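Local structure of glycoside hydrolase family 16 protein (6T2N) at residues G168-I180 / Y255-F267. The protein probably acts as an endo-acting O-glycanase, a family 16 endo-beta-galactosidase that cuts within mucin glycan chains to start their breakdown. Sequence-based numbering, arbitrary orientation.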
loop_
_atom_site.group_PDB
_atom_site.type_symbol
_atom_site.label_atom_id
_atom_site.label_comp_id
_atom_site.label_asym_id
_atom_site.label_seq_id
_atom_site.Cartn_x
_atom_site.Cartn_y
_atom_site.Cartn_z
ATOM N N GLY A 168 -9.821 2.086 0.844
ATOM C CA GLY A 168 -10.934 2.554 1.720
ATOM C C GLY A 168 -12.049 1.456 1.777
ATOM O O GLY A 168 -12.403 0.784 0.743
ATOM N N LYS A 169 -12.463 1.164 3.031
ATOM C CA LYS A 169 -13.502 0.126 3.285
ATOM C C LYS A 169 -14.743 0.933 3.611
ATOM O O LYS A 169 -14.697 1.711 4.570
ATOM C CB LYS A 169 -13.131 -0.911 4.360
ATOM C CG LYS A 169 -14.108 -2.092 4.474
ATOM C CD LYS A 169 -13.972 -2.895 5.757
ATOM C CE LYS A 169 -12.555 -3.411 5.927
ATOM N NZ LYS A 169 -12.027 -3.166 7.288
ATOM N N ASN A 170 -15.768 0.760 2.780
ATOM C CA ASN A 170 -16.998 1.590 2.698
ATOM C C ASN A 170 -17.918 0.930 1.663
ATOM O O ASN A 170 -17.563 -0.086 1.106
ATOM C CB ASN A 170 -16.706 3.107 2.476
ATOM C CG ASN A 170 -15.849 3.332 1.110
ATOM O OD1 ASN A 170 -16.140 2.702 0.074
ATOM N ND2 ASN A 170 -14.822 4.153 1.130
ATOM N N LYS A 171 -19.097 1.467 1.414
ATOM C CA LYS A 171 -20.104 0.795 0.548
ATOM C C LYS A 171 -19.689 0.786 -0.929
ATOM O O LYS A 171 -20.501 0.282 -1.759
ATOM C CB LYS A 171 -21.438 1.520 0.656
ATOM C CG LYS A 171 -21.454 2.947 0.131
ATOM C CD LYS A 171 -22.870 3.424 -0.001
ATOM C CE LYS A 171 -22.956 4.700 -0.792
ATOM N NZ LYS A 171 -24.176 5.461 -0.431
ATOM N N TRP A 172 -18.507 1.332 -1.262
ATOM C CA TRP A 172 -18.058 1.474 -2.672
ATOM C C TRP A 172 -17.070 0.371 -2.988
ATOM O O TRP A 172 -16.425 -0.066 -2.043
ATOM C CB TRP A 172 -17.447 2.853 -2.945
ATOM C CG TRP A 172 -18.509 3.892 -2.894
ATOM C CD1 TRP A 172 -19.681 3.877 -3.584
ATOM C CD2 TRP A 172 -18.543 5.035 -2.029
ATOM N NE1 TRP A 172 -20.447 4.937 -3.199
ATOM C CE2 TRP A 172 -19.769 5.677 -2.263
ATOM C CE3 TRP A 172 -17.651 5.581 -1.101
ATOM C CZ2 TRP A 172 -20.112 6.863 -1.623
ATOM C CZ3 TRP A 172 -17.991 6.729 -0.442
ATOM C CH2 TRP A 172 -19.216 7.354 -0.701
ATOM N N GLY A 173 -16.981 -0.010 -4.265
ATOM C CA GLY A 173 -15.956 -0.901 -4.832
ATOM C C GLY A 173 -15.009 -0.077 -5.672
ATOM O O GLY A 173 -15.365 1.106 -5.932
ATOM N N TRP A 174 -13.865 -0.651 -6.084
ATOM C CA TRP A 174 -12.755 0.136 -6.674
ATOM C C TRP A 174 -13.184 0.766 -7.992
ATOM O O TRP A 174 -13.832 0.115 -8.788
ATOM C CB TRP A 174 -11.571 -0.760 -6.875
ATOM C CG TRP A 174 -10.298 -0.023 -7.136
ATOM C CD1 TRP A 174 -9.337 0.360 -6.230
ATOM C CD2 TRP A 174 -9.826 0.400 -8.425
ATOM N NE1 TRP A 174 -8.310 1.012 -6.880
ATOM C CE2 TRP A 174 -8.591 1.046 -8.221
ATOM C CE3 TRP A 174 -10.339 0.292 -9.716
ATOM C CZ2 TRP A 174 -7.870 1.589 -9.268
ATOM C CZ3 TRP A 174 -9.607 0.792 -10.766
ATOM C CH2 TRP A 174 -8.381 1.426 -10.536
ATOM N N PRO A 175 -12.826 2.023 -8.339
ATOM C CA PRO A 175 -11.965 2.909 -7.544
ATOM C C PRO A 175 -12.688 3.907 -6.626
ATOM O O PRO A 175 -12.037 4.803 -6.053
ATOM C CB PRO A 175 -11.270 3.778 -8.605
ATOM C CG PRO A 175 -12.060 3.572 -9.892
ATOM C CD PRO A 175 -13.199 2.609 -9.625
ATOM N N VAL A 176 -14.010 3.745 -6.522
ATOM C CA VAL A 176 -14.894 4.730 -5.878
ATOM C C VAL A 176 -14.622 4.641 -4.385
ATOM O O VAL A 176 -14.801 5.639 -3.730
ATOM C CB VAL A 176 -16.356 4.474 -6.275
ATOM C CG1 VAL A 176 -17.323 5.450 -5.633
ATOM C CG2 VAL A 176 -16.548 4.501 -7.782
ATOM N N ASN A 177 -14.160 3.509 -3.881
ATOM C CA ASN A 177 -13.916 3.334 -2.428
ATOM C C ASN A 177 -12.853 4.398 -1.980
ATOM O O ASN A 177 -12.741 4.697 -0.789
ATOM C CB ASN A 177 -13.612 1.848 -2.082
ATOM C CG ASN A 177 -12.350 1.266 -2.676
ATOM O OD1 ASN A 177 -12.148 1.290 -3.893
ATOM N ND2 ASN A 177 -11.526 0.690 -1.826
ATOM N N GLY A 178 -11.871 4.625 -2.865
ATOM C CA GLY A 178 -10.583 5.304 -2.549
ATOM C C GLY A 178 -9.318 4.413 -2.449
ATOM O O GLY A 178 -9.376 3.247 -2.027
ATOM N N GLU A 179 -8.188 5.010 -2.802
ATOM C CA GLU A 179 -6.857 4.400 -2.787
ATOM C C GLU A 179 -5.809 5.489 -2.574
ATOM O O GLU A 179 -5.724 6.424 -3.384
ATOM C CB GLU A 179 -6.578 3.653 -4.088
ATOM C CG GLU A 179 -5.465 2.595 -3.899
ATOM C CD GLU A 179 -4.860 2.023 -5.179
ATOM O OE1 GLU A 179 -5.635 1.512 -6.053
ATOM O OE2 GLU A 179 -3.643 2.180 -5.336
ATOM N N ILE A 180 -4.978 5.296 -1.555
ATOM C CA ILE A 180 -3.846 6.185 -1.150
ATOM C C ILE A 180 -2.555 5.376 -1.304
ATOM O O ILE A 180 -2.345 4.464 -0.511
ATOM C CB ILE A 180 -4.051 6.643 0.302
ATOM C CG1 ILE A 180 -5.462 7.186 0.515
ATOM C CG2 ILE A 180 -2.988 7.631 0.737
ATOM C CD1 ILE A 180 -5.818 7.260 1.962
ATOM N N TYR A 255 -18.422 13.582 -3.263
ATOM C CA TYR A 255 -19.122 12.870 -4.370
ATOM C C TYR A 255 -20.500 13.494 -4.494
ATOM O O TYR A 255 -20.989 13.859 -3.438
ATOM C CB TYR A 255 -19.281 11.361 -4.116
ATOM C CG TYR A 255 -18.068 10.485 -4.338
ATOM C CD1 TYR A 255 -17.105 10.788 -5.288
ATOM C CD2 TYR A 255 -17.930 9.306 -3.629
ATOM C CE1 TYR A 255 -16.025 9.958 -5.507
ATOM C CE2 TYR A 255 -16.829 8.481 -3.800
ATOM C CZ TYR A 255 -15.887 8.804 -4.758
ATOM O OH TYR A 255 -14.824 8.004 -4.959
ATOM N N ALA A 256 -21.092 13.450 -5.694
ATOM C CA ALA A 256 -22.373 14.077 -6.113
ATOM C C ALA A 256 -23.542 13.554 -5.288
ATOM O O ALA A 256 -23.451 12.355 -4.832
ATOM C CB ALA A 256 -22.629 13.817 -7.577
ATOM N N ASN A 257 -24.578 14.433 -5.164
ATOM C CA ASN A 257 -25.864 14.264 -4.409
ATOM C C ASN A 257 -25.525 14.281 -2.844
ATOM O O ASN A 257 -24.715 14.999 -2.194
ATOM C CB ASN A 257 -26.575 12.997 -4.892
ATOM C CG ASN A 257 -26.771 13.071 -6.390
ATOM O OD1 ASN A 257 -27.654 13.786 -6.885
ATOM N ND2 ASN A 257 -25.917 12.367 -7.112
ATOM N N GLY A 258 -25.985 13.147 -2.230
ATOM C CA GLY A 258 -25.467 12.696 -0.913
ATOM C C GLY A 258 -24.109 12.035 -1.069
ATOM O O GLY A 258 -23.068 12.675 -0.801
ATOM N N ALA A 259 -24.115 10.830 -1.613
ATOM C CA ALA A 259 -22.968 9.904 -1.602
ATOM C C ALA A 259 -21.988 10.255 -0.445
ATOM O O ALA A 259 -22.164 9.669 0.608
ATOM C CB ALA A 259 -22.374 9.923 -2.994
ATOM N N GLY A 260 -21.002 11.154 -0.646
ATOM C CA GLY A 260 -20.165 11.830 0.369
ATOM C C GLY A 260 -18.788 11.197 0.572
ATOM O O GLY A 260 -18.659 10.340 1.453
ATOM N N ASN A 261 -17.768 11.639 -0.162
ATOM C CA ASN A 261 -16.320 11.581 0.224
ATOM C C ASN A 261 -15.796 10.200 0.631
ATOM O O ASN A 261 -15.931 9.781 1.779
ATOM C CB ASN A 261 -15.959 12.553 1.346
ATOM C CG ASN A 261 -14.766 13.369 0.922
ATOM O OD1 ASN A 261 -14.888 14.586 0.681
ATOM N ND2 ASN A 261 -13.671 12.675 0.683
ATOM N N PRO A 262 -15.034 9.511 -0.252
ATOM C CA PRO A 262 -14.416 8.248 0.105
ATOM C C PRO A 262 -13.222 8.379 1.071
ATOM O O PRO A 262 -12.816 7.345 1.652
ATOM C CB PRO A 262 -13.969 7.778 -1.276
ATOM C CG PRO A 262 -13.534 9.017 -1.955
ATOM C CD PRO A 262 -14.673 9.930 -1.614
ATOM N N PHE A 263 -12.673 9.584 1.235
ATOM C CA PHE A 263 -11.452 9.823 2.049
ATOM C C PHE A 263 -11.778 10.176 3.507
ATOM O O PHE A 263 -10.850 10.515 4.265
ATOM C CB PHE A 263 -10.590 10.882 1.361
ATOM C CG PHE A 263 -9.967 10.355 0.097
ATOM C CD1 PHE A 263 -9.219 9.175 0.134
ATOM C CD2 PHE A 263 -10.103 11.030 -1.105
ATOM C CE1 PHE A 263 -8.628 8.672 -1.001
ATOM C CE2 PHE A 263 -9.521 10.519 -2.249
ATOM C CZ PHE A 263 -8.791 9.337 -2.188
ATOM N N ARG A 264 -13.052 10.107 3.901
ATOM C CA ARG A 264 -13.469 10.249 5.328
ATOM C C ARG A 264 -14.100 8.915 5.750
ATOM O O ARG A 264 -15.064 8.896 6.494
ATOM C CB ARG A 264 -14.424 11.442 5.516
ATOM C CG ARG A 264 -13.943 12.766 4.920
ATOM C CD ARG A 264 -14.894 13.955 5.168
ATOM N NE ARG A 264 -14.278 15.295 4.973
ATOM C CZ ARG A 264 -14.788 16.304 4.243
ATOM N NH1 ARG A 264 -15.968 16.171 3.645
ATOM N NH2 ARG A 264 -14.096 17.440 4.088
ATOM N N THR A 265 -13.586 7.821 5.233
ATOM C CA THR A 265 -13.950 6.464 5.681
ATOM C C THR A 265 -12.643 5.829 6.096
ATOM O O THR A 265 -11.586 6.381 5.794
ATOM C CB THR A 265 -14.739 5.717 4.596
ATOM O OG1 THR A 265 -13.968 5.417 3.422
ATOM C CG2 THR A 265 -15.948 6.540 4.209
ATOM N N PRO A 266 -12.678 4.700 6.836
ATOM C CA PRO A 266 -11.444 3.992 7.184
ATOM C C PRO A 266 -10.811 3.290 5.972
ATOM O O PRO A 266 -11.490 2.846 5.000
ATOM C CB PRO A 266 -11.895 3.031 8.280
ATOM C CG PRO A 266 -13.349 2.781 7.982
ATOM C CD PRO A 266 -13.880 4.077 7.414
ATOM N N PHE A 267 -9.490 3.230 6.047
ATOM C CA PHE A 267 -8.596 2.685 4.988
ATOM C C PHE A 267 -7.721 1.558 5.562
ATOM O O PHE A 267 -7.191 1.735 6.687
ATOM C CB PHE A 267 -7.789 3.860 4.428
ATOM C CG PHE A 267 -8.384 4.510 3.215
ATOM C CD1 PHE A 267 -9.447 5.362 3.335
ATOM C CD2 PHE A 267 -7.882 4.256 1.961
ATOM C CE1 PHE A 267 -9.998 5.968 2.215
ATOM C CE2 PHE A 267 -8.419 4.855 0.840
ATOM C CZ PHE A 267 -9.486 5.713 0.970
#
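N170 and T265 meet where two loops at one end of the GH16 beta-jelly roll pack together: the connection from strand 160-168 to strand 179-181, and the irregular stretch entering strand 267-275. Strands 160-168 and 267-275 are antiparallel neighbours in one sheet, and G168 faces F267 there as a non-hydrogen-bonded pair. Just beyond them, K169 N donates to P266 O (2.8 Å). From N170, CB lies against T265 OG1, CB and CG2, while CG, held between the backbone N and the carbonyl carbon (chi1 58°), brings ND2 to T265 OG1 and N177 O. OD1 turns back to its own segment and accepts from W172 N, closing an Asx turn. ND2 spends both hydrogens, one on T265 OG1 (2.8 Å) and one on N177 O, each partner near the amide plane. Asparagine suits this place because one flat group both accepts and donates, on a side chain short enough for OD1 to reach the backbone N two residues on. T265 OG1 hands its own proton on to P262 O, extending the chain of bonds. Replacing N170 by an alanine removes the amide, which would probably leave T265 OG1 and N177 O without this donor and W172 N without its Asx-turn acceptor.

Aromatic packing lies to either side of this polar centre. Y255 and W172 form a T-shaped (edge-to-face) pair, planes at 89°; tyrosine suits the place because its ring edge meets the W172 six-membered ring while its hydroxyl donates to V176 O (2.7 Å). V176 CG1 lies 3.6 Å from Y255 CE2. At the sheet, G168 suits its place because a side chain would run into the F267 ring; instead its CA sits over the ring centre in a CH-pi contact. Over the opposite face comes a second, from I180 CD1, 3.6 Å from F267 CD2.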